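Local atomic coordinates of UDP-N-acetylmuramate-alanine ligase MurC (Thermotoga maritima, PDB entry 1J6U), a protein that catalyses the ATP-dependent joining of L-alanine to UDP-N-acetylmuramate, a cytoplasmic step of peptidoglycan synthesis in cell wall formation. Residues H16-G21 with D83-I88; A208-S213 with S229-V234; E346-E351 with N432-F437. All blocks are in the same frame, centred on the assembly; numbering follows the deposited sequence.

Interaction 1: residues H16-G21 with D83-I88; sequences HFVGIG and DDNPEI
H16 reaches from strand 14-18 to E87, in the first turn of helix 86-93. Its CG lies anti to the backbone N (chi1 -180°), and this sends the imidazole out toward the helix. H16 NE2 donates to E87 OE1 at 2.6 Å, with an N-H...O angle of 154°. The oxygen sits at the ring edge, close to the ring plane. The donor approaches E87 OE1 from above the carboxylate plane, and ring and carboxylate planes are 52° apart. The other ring nitrogen, ND1, bonds to Y40 OH, which fixes the turn of the ring. E87 OE1 is also bonded to S42 OG, and E87 OE2 is gripped by H64 ND1, S65 N and N68 ND2. This buried carboxylate is therefore well satisfied.

F17 turns the other way, onto helix 23-34. V18 faces the contact again and spreads its two methyls. V18 CG1 lies 3.6 Å from N85 ND2. V18 CG2 lies 3.6 Å from E87 OE1 and 4.1 Å from I88 CD1. N85 is the N-cap of the helix: its OD1 accepts from E87 N at 2.8 Å, in the carbonyl plane. This bond fixes the N85 side chain, whose ND2 then lies against V18 CG1.

F17 to I20 form a type II beta turn, which carries the chain away from the contact. G19 and G21 belong to a GxGxxG-like sequence. A parallel strand, a glycine turn and then helix 23-34 are consistent with the opening of a Rossmann-type fold, in the N-terminal domain of a Mur ligase.

Interaction 2: residues A208-S213 with S229-V234; sequences AFEKIS and SHLGDV
H230 has its CG between the backbone N and the carbonyl carbon (chi1 72°), and E210 bends at CG (chi2 92°). Together these torsions bring the carboxylate to the NE2 edge of the imidazole at the protein surface. The contact belongs to the Mur ligase middle domain. It packs helix 202-214 against the short 3-10 turn 229-231, which lies in the connection from strand 218-222 to strand 234-236. These are neighbouring parallel strands of the central sheet.

H230 NE2 donates to E210 OE2 at 3.1 Å. The bond is nearly straight, with an N-H...O angle of 173°. The oxygen lies in the ring plane, and the donor arrives on the syn side of the carboxylate, somewhat out of its plane. Ring and carboxylate planes are only moderately turned against each other. This pair sits at the margin of the contact. The carboxylate would probably favour a protonated imidazole. An alanine in place of E210 would probably leave H230 NE2 without this acceptor and the ring freer to turn.

L231 fills the middle. L231 CD2 lies 3.4 Å from E210 OE2, next to the polar pair. Its CG lies over one face of the H230 ring, offset toward the rim. L231 CD1 rests against the helix, 3.7 Å from F209 CB. Beyond CB, the F209 ring turns inward to F177 and Y205, and its side chain comes within about 5 Å of G121 of the predicted ATP site.

S213 meets L231 from the next turn of the helix. S213 OG bonds back to F209 O at 2.8 Å, and that carbonyl also accepts from S213 N. S213 OG also stands 3.2 Å from L231 CD1.

Interaction 3: residues E346-E351 with N432-F437; sequences EVFENE and NTVFLF
F348 and V434 meet where a beta-alpha-beta crossover of the C-terminal domain passes over the strand inserted between its two strands. F348 is the first residue past helix 334-347. V434 is on strand 433-438, between strands 324-329 and 352-357 of the same sheet. The link 348-351, which leads into strand 352-357, packs on strand 433-438, the neighbour of 352-357 in the sheet.

From CB, the F348 side chain runs toward the sheet, with CG anti to the carbonyl carbon (chi1 -56°). F348 CG is 3.6 Å from V434 CG2, and CD1 is the closest ring atom to that methyl at 3.5 Å. CE1, CD2, CE2 and CZ surround it slightly farther away, so the methyl stands over the middle of the ring. This is a CH-pi contact, 9° off the ring normal. V347 CG1 lies over the opposite face, and the ring is held between two methyls. Y325 and I327 of strand 324-329 also meet the F348 side chain.

At the other end of the link, E351 lays its aliphatic part against the backbone of N432, just before the strand. E351 CG is 3.8 Å from N432 O, and the chain bends there to carry the carboxylate away. OE2 forms a salt bridge with R252 and a hydrogen bond with N323 ND2. N323 ND2 also bonds to N432 OD1. E351 CB lies 3.4 Å from N432 O and 4.3 Å from V434 CG2.

In the fold
From the N terminus, the chain meets three separate contacts in series. None nests in or crosses another. Interaction 1 closes a loop of 61 residues within the N-terminal domain and ties strand 14-18 to helix 86-93. Interaction 2 closes a short loop of 15 residues in the middle domain and joins helix 202-214 to the connection after strand 218-222. Interaction 3 closes a loop of 80 residues in the C-terminal domain, from the end of helix 334-347 to strand 433-438. Each contact thus serves one domain. The centres of interactions 1 and 3 are about 42 Å apart, on opposite sides of the chain centre.

Interaction 1: residues H16-G21 with D83-I88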
ATOM      1  N   HIS A  16      24.989  -2.581  -1.548  1.00 45.97           N
ATOM      2  CA  HIS A  16      24.738  -1.751  -0.373  1.00 44.36           C
ATOM      3  C   HIS A  16      23.474  -0.904  -0.648  1.00 42.00           C
ATOM      4  O   HIS A  16      23.442  -0.102  -1.590  1.00 32.78           O
ATOM      5  CB  HIS A  16      25.966  -0.859  -0.150  1.00 46.14           C
ATOM      6  CG  HIS A  16      25.866   0.046   1.031  1.00 51.36           C
ATOM      7  ND1 HIS A  16      26.940   0.300   1.854  1.00 56.10           N
ATOM      8  CD2 HIS A  16      24.829   0.748   1.537  1.00 54.54           C
ATOM      9  CE1 HIS A  16      26.568   1.117   2.822  1.00 54.58           C
ATOM     10  NE2 HIS A  16      25.290   1.404   2.653  1.00 66.75           N
ATOM     11  N   PHE A  17      22.445  -1.115   0.174  1.00 36.03           N
ATOM     12  CA  PHE A  17      21.172  -0.405   0.053  1.00 36.97           C
ATOM     13  C   PHE A  17      21.043   0.663   1.122  1.00 35.10           C
ATOM     14  O   PHE A  17      20.902   0.360   2.324  1.00 40.43           O
ATOM     15  CB  PHE A  17      19.960  -1.366   0.216  1.00 50.45           C
ATOM     16  CG  PHE A  17      19.790  -2.363  -0.910  1.00 41.46           C
ATOM     17  CD1 PHE A  17      20.561  -3.534  -0.946  1.00 36.64           C
ATOM     18  CD2 PHE A  17      18.885  -2.109  -1.948  1.00 34.78           C
ATOM     19  CE1 PHE A  17      20.445  -4.419  -1.982  1.00 38.37           C
ATOM     20  CE2 PHE A  17      18.756  -2.988  -2.990  1.00 36.99           C
ATOM     21  CZ  PHE A  17      19.543  -4.146  -3.008  1.00 36.02           C
ATOM     22  N   VAL A  18      21.048   1.911   0.688  1.00 31.78           N
ATOM     23  CA  VAL A  18      20.922   3.010   1.623  1.00 33.78           C
ATOM     24  C   VAL A  18      19.438   3.305   1.678  1.00 36.55           C
ATOM     25  O   VAL A  18      18.863   3.867   0.724  1.00 40.21           O
ATOM     26  CB  VAL A  18      21.721   4.234   1.129  1.00 43.39           C
ATOM     27  CG1 VAL A  18      21.716   5.355   2.191  1.00 35.37           C
ATOM     28  CG2 VAL A  18      23.130   3.794   0.822  1.00 34.29           C
ATOM     29  N   GLY A  19      18.834   2.910   2.803  1.00 31.41           N
ATOM     30  CA  GLY A  19      17.404   3.065   2.999  1.00 31.40           C
ATOM     31  C   GLY A  19      16.711   1.704   2.809  1.00 38.78           C
ATOM     32  O   GLY A  19      15.537   1.628   2.449  1.00 38.96           O
ATOM     33  N   ILE A  20      17.461   0.628   3.043  1.00 30.52           N
ATOM     34  CA  ILE A  20      16.975  -0.731   2.914  1.00 41.66           C
ATOM     35  C   ILE A  20      15.772  -1.033   3.819  1.00 46.78           C
ATOM     36  O   ILE A  20      15.128  -2.070   3.681  1.00 45.19           O
ATOM     37  CB  ILE A  20      18.084  -1.700   3.286  1.00 42.41           C
ATOM     38  CG1 ILE A  20      17.788  -3.094   2.752  1.00 32.47           C
ATOM     39  CG2 ILE A  20      18.199  -1.767   4.801  1.00 35.42           C
ATOM     40  CD1 ILE A  20      19.027  -3.921   2.618  1.00 37.05           C
ATOM     41  N   GLY A  21      15.470  -0.134   4.745  1.00 42.59           N
ATOM     42  CA  GLY A  21      14.373  -0.382   5.669  1.00 35.27           C
ATOM     43  C   GLY A  21      13.012   0.005   5.136  1.00 40.93           C
ATOM     44  O   GLY A  21      12.003  -0.265   5.786  1.00 43.35           O
ATOM     45  N   ASP A  83      22.584  13.871  -0.656  1.00 45.40           N
ATOM     46  CA  ASP A  83      23.999  13.844  -1.050  1.00 40.83           C
ATOM     47  C   ASP A  83      24.983  13.987   0.080  1.00 45.22           C
ATOM     48  O   ASP A  83      26.156  13.679  -0.094  1.00 44.92           O
ATOM     49  CB  ASP A  83      24.322  14.908  -2.092  1.00 54.34           C
ATOM     50  CG  ASP A  83      23.817  14.542  -3.488  1.00 70.05           C
ATOM     51  OD1 ASP A  83      23.955  13.354  -3.894  1.00 58.01           O
ATOM     52  OD2 ASP A  83      23.295  15.456  -4.177  1.00 68.57           O
ATOM     53  N   ASP A  84      24.529  14.463   1.232  1.00 40.99           N
ATOM     54  CA  ASP A  84      25.420  14.569   2.366  1.00 41.24           C
ATOM     55  C   ASP A  84      25.303  13.318   3.246  1.00 47.03           C
ATOM     56  O   ASP A  84      25.839  13.247   4.363  1.00 46.83           O
ATOM     57  CB  ASP A  84      25.147  15.858   3.157  1.00 50.80           C
ATOM     58  CG  ASP A  84      23.713  15.984   3.620  1.00 55.00           C
ATOM     59  OD1 ASP A  84      23.330  17.109   4.003  1.00 64.68           O
ATOM     60  OD2 ASP A  84      22.977  14.974   3.618  1.00 71.86           O
ATOM     61  N   ASN A  85      24.605  12.306   2.744  1.00 39.44           N
ATOM     62  CA  ASN A  85      24.519  11.091   3.523  1.00 39.31           C
ATOM     63  C   ASN A  85      25.960  10.555   3.589  1.00 35.34           C
ATOM     64  O   ASN A  85      26.612  10.376   2.576  1.00 34.86           O
ATOM     65  CB  ASN A  85      23.580  10.089   2.842  1.00 37.34           C
ATOM     66  CG  ASN A  85      23.438   8.789   3.628  1.00 36.53           C
ATOM     67  OD1 ASN A  85      24.415   8.090   3.881  1.00 50.04           O
ATOM     68  ND2 ASN A  85      22.214   8.458   4.006  1.00 51.73           N
ATOM     69  N   PRO A  86      26.483  10.322   4.793  1.00 37.72           N
ATOM     70  CA  PRO A  86      27.855   9.814   4.838  1.00 40.50           C
ATOM     71  C   PRO A  86      28.138   8.593   3.962  1.00 47.19           C
ATOM     72  O   PRO A  86      29.238   8.451   3.444  1.00 51.76           O
ATOM     73  CB  PRO A  86      28.087   9.536   6.341  1.00 36.27           C
ATOM     74  CG  PRO A  86      26.716   9.387   6.906  1.00 40.12           C
ATOM     75  CD  PRO A  86      25.916  10.439   6.144  1.00 35.13           C
ATOM     76  N   GLU A  87      27.154   7.715   3.786  1.00 44.51           N
ATOM     77  CA  GLU A  87      27.356   6.517   2.993  1.00 35.37           C
ATOM     78  C   GLU A  87      27.483   6.870   1.541  1.00 32.84           C
ATOM     79  O   GLU A  87      28.252   6.270   0.796  1.00 35.16           O
ATOM     80  CB  GLU A  87      26.203   5.538   3.207  1.00 34.32           C
ATOM     81  CG  GLU A  87      26.275   4.888   4.600  1.00 48.95           C
ATOM     82  CD  GLU A  87      25.019   4.106   4.996  1.00 48.50           C
ATOM     83  OE1 GLU A  87      24.463   3.405   4.123  1.00 63.98           O
ATOM     84  OE2 GLU A  87      24.607   4.169   6.181  1.00 53.65           O
ATOM     85  N   ILE A  88      26.728   7.856   1.126  1.00 29.41           N
ATOM     86  CA  ILE A  88      26.813   8.230  -0.253  1.00 41.73           C
ATOM     87  C   ILE A  88      28.132   8.958  -0.473  1.00 40.62           C
ATOM     88  O   ILE A  88      28.761   8.800  -1.528  1.00 43.61           O
ATOM     89  CB  ILE A  88      25.580   9.089  -0.673  1.00 36.44           C
ATOM     90  CG1 ILE A  88      24.332   8.209  -0.627  1.00 43.22           C
ATOM     91  CG2 ILE A  88      25.755   9.649  -2.114  1.00 36.02           C
ATOM     92  CD1 ILE A  88      24.504   6.887  -1.414  1.00 39.63           C
TER

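Interaction 2: residues A208-S213 with S229-V234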
ATOM      1  N   ALA A 208       3.516  11.632 -18.790  1.00 46.99           N
ATOM      2  CA  ALA A 208       4.094  10.432 -18.191  1.00 47.13           C
ATOM      3  C   ALA A 208       3.134   9.253 -18.375  1.00 47.57           C
ATOM      4  O   ALA A 208       3.557   8.162 -18.760  1.00 44.76           O
ATOM      5  CB  ALA A 208       4.355  10.661 -16.733  1.00 40.28           C
ATOM      6  N   PHE A 209       1.844   9.462 -18.127  1.00 42.78           N
ATOM      7  CA  PHE A 209       0.891   8.369 -18.303  1.00 54.23           C
ATOM      8  C   PHE A 209       0.727   8.004 -19.764  1.00 51.07           C
ATOM      9  O   PHE A 209       0.728   6.817 -20.130  1.00 49.98           O
ATOM     10  CB  PHE A 209      -0.462   8.715 -17.680  1.00 52.85           C
ATOM     11  CG  PHE A 209      -0.474   8.555 -16.203  1.00 46.64           C
ATOM     12  CD1 PHE A 209      -0.446   9.665 -15.369  1.00 53.61           C
ATOM     13  CD2 PHE A 209      -0.411   7.289 -15.643  1.00 50.17           C
ATOM     14  CE1 PHE A 209      -0.350   9.519 -13.999  1.00 54.03           C
ATOM     15  CE2 PHE A 209      -0.313   7.119 -14.275  1.00 52.05           C
ATOM     16  CZ  PHE A 209      -0.283   8.237 -13.446  1.00 64.72           C
ATOM     17  N   GLU A 210       0.598   9.036 -20.588  1.00 42.65           N
ATOM     18  CA  GLU A 210       0.470   8.879 -22.030  1.00 51.30           C
ATOM     19  C   GLU A 210       1.547   7.903 -22.533  1.00 48.13           C
ATOM     20  O   GLU A 210       1.271   6.881 -23.188  1.00 54.88           O
ATOM     21  CB  GLU A 210       0.678  10.232 -22.695  1.00 55.34           C
ATOM     22  CG  GLU A 210      -0.289  10.530 -23.787  1.00 72.12           C
ATOM     23  CD  GLU A 210      -1.487  11.268 -23.264  1.00 81.22           C
ATOM     24  OE1 GLU A 210      -1.260  12.243 -22.513  1.00 83.24           O
ATOM     25  OE2 GLU A 210      -2.635  10.886 -23.608  1.00 88.92           O
ATOM     26  N   LYS A 211       2.774   8.245 -22.179  1.00 36.70           N
ATOM     27  CA  LYS A 211       3.968   7.501 -22.504  1.00 39.36           C
ATOM     28  C   LYS A 211       4.002   6.053 -22.038  1.00 47.81           C
ATOM     29  O   LYS A 211       4.331   5.157 -22.832  1.00 49.36           O
ATOM     30  CB  LYS A 211       5.195   8.235 -21.947  1.00 36.45           C
ATOM     31  CG  LYS A 211       6.506   7.485 -22.211  1.00 48.21           C
ATOM     32  CD  LYS A 211       7.716   8.353 -21.932  1.00 51.46           C
ATOM     33  CE  LYS A 211       8.927   7.793 -22.640  1.00 68.86           C
ATOM     34  NZ  LYS A 211      10.029   8.795 -22.678  1.00 88.20           N
ATOM     35  N   ILE A 212       3.684   5.796 -20.767  1.00 45.05           N
ATOM     36  CA  ILE A 212       3.734   4.401 -20.338  1.00 47.30           C
ATOM     37  C   ILE A 212       2.607   3.637 -21.024  1.00 47.31           C
ATOM     38  O   ILE A 212       2.785   2.474 -21.399  1.00 44.65           O
ATOM     39  CB  ILE A 212       3.656   4.226 -18.802  1.00 47.13           C
ATOM     40  CG1 ILE A 212       3.961   2.778 -18.463  1.00 45.00           C
ATOM     41  CG2 ILE A 212       2.289   4.626 -18.264  1.00 43.69           C
ATOM     42  CD1 ILE A 212       4.112   2.549 -17.025  1.00 42.43           C
ATOM     43  N   SER A 213       1.459   4.294 -21.203  1.00 40.85           N
ATOM     44  CA  SER A 213       0.351   3.654 -21.893  1.00 47.81           C
ATOM     45  C   SER A 213       0.831   3.179 -23.265  1.00 59.35           C
ATOM     46  O   SER A 213       0.663   2.000 -23.601  1.00 58.54           O
ATOM     47  CB  SER A 213      -0.787   4.625 -22.088  1.00 44.27           C
ATOM     48  OG  SER A 213      -1.322   4.982 -20.844  1.00 63.92           O
ATOM     49  N   SER A 229      -8.664   8.154 -17.959  1.00 41.23           N
ATOM     50  CA  SER A 229      -9.625   7.195 -18.486  1.00 47.50           C
ATOM     51  C   SER A 229      -9.495   6.805 -19.946  1.00 54.79           C
ATOM     52  O   SER A 229      -9.650   5.634 -20.307  1.00 51.68           O
ATOM     53  CB  SER A 229     -11.033   7.697 -18.242  1.00 44.78           C
ATOM     54  OG  SER A 229     -11.174   8.988 -18.778  1.00 54.83           O
ATOM     55  N   HIS A 230      -9.237   7.797 -20.785  1.00 52.97           N
ATOM     56  CA  HIS A 230      -9.111   7.575 -22.206  1.00 47.82           C
ATOM     57  C   HIS A 230      -7.928   6.644 -22.565  1.00 44.04           C
ATOM     58  O   HIS A 230      -7.907   6.028 -23.625  1.00 52.01           O
ATOM     59  CB  HIS A 230      -8.967   8.936 -22.909  1.00 56.15           C
ATOM     60  CG  HIS A 230      -7.635   9.581 -22.688  1.00 65.97           C
ATOM     61  ND1 HIS A 230      -7.326  10.282 -21.541  1.00 68.37           N
ATOM     62  CD2 HIS A 230      -6.498   9.544 -23.425  1.00 60.52           C
ATOM     63  CE1 HIS A 230      -6.057  10.646 -21.580  1.00 72.25           C
ATOM     64  NE2 HIS A 230      -5.532  10.210 -22.712  1.00 72.03           N
ATOM     65  N   LEU A 231      -6.948   6.518 -21.686  1.00 42.48           N
ATOM     66  CA  LEU A 231      -5.817   5.669 -22.000  1.00 39.13           C
ATOM     67  C   LEU A 231      -6.120   4.189 -21.914  1.00 38.60           C
ATOM     68  O   LEU A 231      -5.353   3.355 -22.389  1.00 45.87           O
ATOM     69  CB  LEU A 231      -4.649   5.967 -21.057  1.00 35.98           C
ATOM     70  CG  LEU A 231      -4.215   7.420 -21.009  1.00 50.19           C
ATOM     71  CD1 LEU A 231      -3.079   7.537 -20.040  1.00 47.57           C
ATOM     72  CD2 LEU A 231      -3.775   7.890 -22.382  1.00 46.73           C
ATOM     73  N   GLY A 232      -7.225   3.838 -21.291  1.00 47.46           N
ATOM     74  CA  GLY A 232      -7.493   2.424 -21.132  1.00 46.79           C
ATOM     75  C   GLY A 232      -8.001   1.667 -22.338  1.00 47.76           C
ATOM     76  O   GLY A 232      -8.840   2.142 -23.096  1.00 49.73           O
ATOM     77  N   ASP A 233      -7.483   0.468 -22.519  1.00 38.72           N
ATOM     78  CA  ASP A 233      -7.960  -0.381 -23.578  1.00 35.22           C
ATOM     79  C   ASP A 233      -9.290  -0.908 -23.051  1.00 34.74           C
ATOM     80  O   ASP A 233     -10.188  -1.189 -23.813  1.00 45.56           O
ATOM     81  CB  ASP A 233      -6.938  -1.467 -23.818  1.00 44.12           C
ATOM     82  CG  ASP A 233      -5.640  -0.905 -24.374  1.00 50.88           C
ATOM     83  OD1 ASP A 233      -4.547  -1.258 -23.863  1.00 58.22           O
ATOM     84  OD2 ASP A 233      -5.725  -0.095 -25.335  1.00 73.93           O
ATOM     85  N   VAL A 234      -9.395  -1.059 -21.730  1.00 41.12           N
ATOM     86  CA  VAL A 234     -10.644  -1.446 -21.058  1.00 35.41           C
ATOM     87  C   VAL A 234     -10.735  -0.610 -19.776  1.00 42.44           C
ATOM     88  O   VAL A 234      -9.713  -0.189 -19.202  1.00 33.20           O
ATOM     89  CB  VAL A 234     -10.752  -2.957 -20.685  1.00 39.58           C
ATOM     90  CG1 VAL A 234     -10.596  -3.793 -21.916  1.00 57.00           C
ATOM     91  CG2 VAL A 234      -9.725  -3.333 -19.647  1.00 56.50           C
TER

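Interaction 3: residues E346-E351 with N432-F437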
ATOM      1  N   GLU A 346     -20.011   0.096   7.755  1.00 36.37           N
ATOM      2  CA  GLU A 346     -20.622  -0.946   6.946  1.00 33.27           C
ATOM      3  C   GLU A 346     -20.320  -2.308   7.544  1.00 37.50           C
ATOM      4  O   GLU A 346     -21.186  -3.186   7.569  1.00 40.02           O
ATOM      5  CB  GLU A 346     -20.068  -0.936   5.527  1.00 34.09           C
ATOM      6  CG  GLU A 346     -20.838  -0.074   4.595  1.00 41.16           C
ATOM      7  CD  GLU A 346     -20.108   0.153   3.283  1.00 49.31           C
ATOM      8  OE1 GLU A 346     -20.715   0.822   2.428  1.00 47.95           O
ATOM      9  OE2 GLU A 346     -18.944  -0.318   3.115  1.00 37.54           O
ATOM     10  N   VAL A 347     -19.072  -2.495   7.987  1.00 34.50           N
ATOM     11  CA  VAL A 347     -18.681  -3.769   8.558  1.00 32.20           C
ATOM     12  C   VAL A 347     -19.187  -3.975   9.969  1.00 42.26           C
ATOM     13  O   VAL A 347     -19.649  -5.084  10.319  1.00 37.37           O
ATOM     14  CB  VAL A 347     -17.203  -3.917   8.606  1.00 35.17           C
ATOM     15  CG1 VAL A 347     -16.854  -5.241   9.311  1.00 27.78           C
ATOM     16  CG2 VAL A 347     -16.653  -3.884   7.189  1.00 31.96           C
ATOM     17  N   PHE A 348     -19.095  -2.909  10.766  1.00 32.26           N
ATOM     18  CA  PHE A 348     -19.522  -2.948  12.145  1.00 30.72           C
ATOM     19  C   PHE A 348     -20.671  -2.018  12.362  1.00 41.37           C
ATOM     20  O   PHE A 348     -20.500  -0.896  12.824  1.00 44.08           O
ATOM     21  CB  PHE A 348     -18.384  -2.551  13.026  1.00 33.22           C
ATOM     22  CG  PHE A 348     -17.185  -3.374  12.822  1.00 28.76           C
ATOM     23  CD1 PHE A 348     -16.063  -2.837  12.200  1.00 31.99           C
ATOM     24  CD2 PHE A 348     -17.155  -4.683  13.262  1.00 28.67           C
ATOM     25  CE1 PHE A 348     -14.918  -3.603  12.028  1.00 25.38           C
ATOM     26  CE2 PHE A 348     -16.010  -5.473  13.093  1.00 33.94           C
ATOM     27  CZ  PHE A 348     -14.895  -4.948  12.485  1.00 35.28           C
ATOM     28  N   GLU A 349     -21.855  -2.516  12.042  1.00 46.35           N
ATOM     29  CA  GLU A 349     -23.076  -1.751  12.144  1.00 49.26           C
ATOM     30  C   GLU A 349     -23.389  -1.216  13.528  1.00 50.97           C
ATOM     31  O   GLU A 349     -23.814  -0.082  13.656  1.00 44.65           O
ATOM     32  CB  GLU A 349     -24.252  -2.609  11.685  1.00 55.58           C
ATOM     33  CG  GLU A 349     -25.582  -1.870  11.706  1.00 71.28           C
ATOM     34  CD  GLU A 349     -26.758  -2.771  11.375  1.00 91.38           C
ATOM     35  OE1 GLU A 349     -26.679  -3.487  10.346  1.00 90.91           O
ATOM     36  OE2 GLU A 349     -27.754  -2.756  12.144  1.00 97.84           O
ATOM     37  N   ASN A 350     -23.179  -2.027  14.562  1.00 48.94           N
ATOM     38  CA  ASN A 350     -23.533  -1.598  15.898  1.00 41.98           C
ATOM     39  C   ASN A 350     -22.454  -1.322  16.892  1.00 41.34           C
ATOM     40  O   ASN A 350     -22.691  -0.632  17.865  1.00 38.42           O
ATOM     41  CB  ASN A 350     -24.497  -2.592  16.495  1.00 40.08           C
ATOM     42  CG  ASN A 350     -25.788  -2.631  15.735  1.00 47.72           C
ATOM     43  OD1 ASN A 350     -26.435  -1.597  15.552  1.00 51.75           O
ATOM     44  ND2 ASN A 350     -26.170  -3.812  15.266  1.00 36.80           N
ATOM     45  N   GLU A 351     -21.270  -1.843  16.652  1.00 36.37           N
ATOM     46  CA  GLU A 351     -20.172  -1.629  17.586  1.00 37.57           C
ATOM     47  C   GLU A 351     -19.770  -0.149  17.769  1.00 39.00           C
ATOM     48  O   GLU A 351     -20.117   0.731  16.967  1.00 41.40           O
ATOM     49  CB  GLU A 351     -18.939  -2.438  17.141  1.00 35.50           C
ATOM     50  CG  GLU A 351     -19.053  -3.983  17.282  1.00 43.98           C
ATOM     51  CD  GLU A 351     -20.023  -4.662  16.267  1.00 49.58           C
ATOM     52  OE1 GLU A 351     -20.500  -4.013  15.305  1.00 35.51           O
ATOM     53  OE2 GLU A 351     -20.305  -5.864  16.444  1.00 46.77           O
ATOM     54  N   ASN A 432     -17.590  -4.862  22.564  1.00 34.89           N
ATOM     55  CA  ASN A 432     -18.289  -4.420  21.354  1.00 35.05           C
ATOM     56  C   ASN A 432     -17.723  -3.144  20.827  1.00 32.07           C
ATOM     57  O   ASN A 432     -18.460  -2.192  20.545  1.00 24.04           O
ATOM     58  CB  ASN A 432     -19.767  -4.227  21.654  1.00 22.38           C
ATOM     59  CG  ASN A 432     -20.381  -5.483  22.194  1.00 30.58           C
ATOM     60  OD1 ASN A 432     -20.055  -6.582  21.731  1.00 35.34           O
ATOM     61  ND2 ASN A 432     -21.250  -5.349  23.186  1.00 24.68           N
ATOM     62  N   THR A 433     -16.406  -3.127  20.686  1.00 23.21           N
ATOM     63  CA  THR A 433     -15.761  -1.923  20.238  1.00 32.78           C
ATOM     64  C   THR A 433     -14.671  -2.228  19.272  1.00 28.38           C
ATOM     65  O   THR A 433     -13.948  -3.232  19.388  1.00 32.99           O
ATOM     66  CB  THR A 433     -15.151  -1.125  21.435  1.00 39.87           C
ATOM     67  OG1 THR A 433     -16.202  -0.727  22.315  1.00 34.76           O
ATOM     68  CG2 THR A 433     -14.457   0.133  20.950  1.00 30.42           C
ATOM     69  N   VAL A 434     -14.582  -1.349  18.291  1.00 30.32           N
ATOM     70  CA  VAL A 434     -13.568  -1.470  17.288  1.00 29.52           C
ATOM     71  C   VAL A 434     -12.628  -0.315  17.498  1.00 29.89           C
ATOM     72  O   VAL A 434     -13.045   0.841  17.470  1.00 32.45           O
ATOM     73  CB  VAL A 434     -14.150  -1.351  15.878  1.00 39.97           C
ATOM     74  CG1 VAL A 434     -12.989  -1.160  14.869  1.00 32.54           C
ATOM     75  CG2 VAL A 434     -14.990  -2.609  15.553  1.00 38.54           C
ATOM     76  N   PHE A 435     -11.362  -0.630  17.719  1.00 23.59           N
ATOM     77  CA  PHE A 435     -10.372   0.419  17.883  1.00 31.75           C
ATOM     78  C   PHE A 435      -9.589   0.506  16.579  1.00 30.67           C
ATOM     79  O   PHE A 435      -8.861  -0.426  16.188  1.00 27.51           O
ATOM     80  CB  PHE A 435      -9.414   0.101  19.036  1.00 23.37           C
ATOM     81  CG  PHE A 435     -10.092  -0.054  20.329  1.00 34.38           C
ATOM     82  CD1 PHE A 435     -10.483  -1.299  20.762  1.00 27.40           C
ATOM     83  CD2 PHE A 435     -10.370   1.056  21.116  1.00 26.95           C
ATOM     84  CE1 PHE A 435     -11.156  -1.455  21.988  1.00 41.92           C
ATOM     85  CE2 PHE A 435     -11.037   0.916  22.325  1.00 31.47           C
ATOM     86  CZ  PHE A 435     -11.434  -0.346  22.767  1.00 32.46           C
ATOM     87  N   LEU A 436      -9.765   1.624  15.896  1.00 33.92           N
ATOM     88  CA  LEU A 436      -9.056   1.848  14.651  1.00 34.10           C
ATOM     89  C   LEU A 436      -7.856   2.755  14.897  1.00 41.88           C
ATOM     90  O   LEU A 436      -8.030   3.947  15.193  1.00 37.53           O
ATOM     91  CB  LEU A 436      -9.944   2.566  13.648  1.00 33.62           C
ATOM     92  CG  LEU A 436     -11.286   1.988  13.294  1.00 35.48           C
ATOM     93  CD1 LEU A 436     -12.090   3.043  12.496  1.00 40.14           C
ATOM     94  CD2 LEU A 436     -11.066   0.708  12.523  1.00 37.73           C
ATOM     95  N   PHE A 437      -6.655   2.200  14.772  1.00 33.65           N
ATOM     96  CA  PHE A 437      -5.446   2.982  14.906  1.00 35.38           C
ATOM     97  C   PHE A 437      -5.081   3.466  13.484  1.00 41.67           C
ATOM     98  O   PHE A 437      -4.526   2.728  12.666  1.00 32.96           O
ATOM     99  CB  PHE A 437      -4.335   2.130  15.475  1.00 33.16           C
ATOM    100  CG  PHE A 437      -4.442   1.938  16.925  1.00 51.99           C
ATOM    101  CD1 PHE A 437      -5.308   0.987  17.448  1.00 43.41           C
ATOM    102  CD2 PHE A 437      -3.665   2.704  17.795  1.00 48.04           C
ATOM    103  CE1 PHE A 437      -5.389   0.793  18.816  1.00 42.30           C
ATOM    104  CE2 PHE A 437      -3.749   2.515  19.165  1.00 50.19           C
ATOM    105  CZ  PHE A 437      -4.607   1.557  19.676  1.00 43.79           C
TER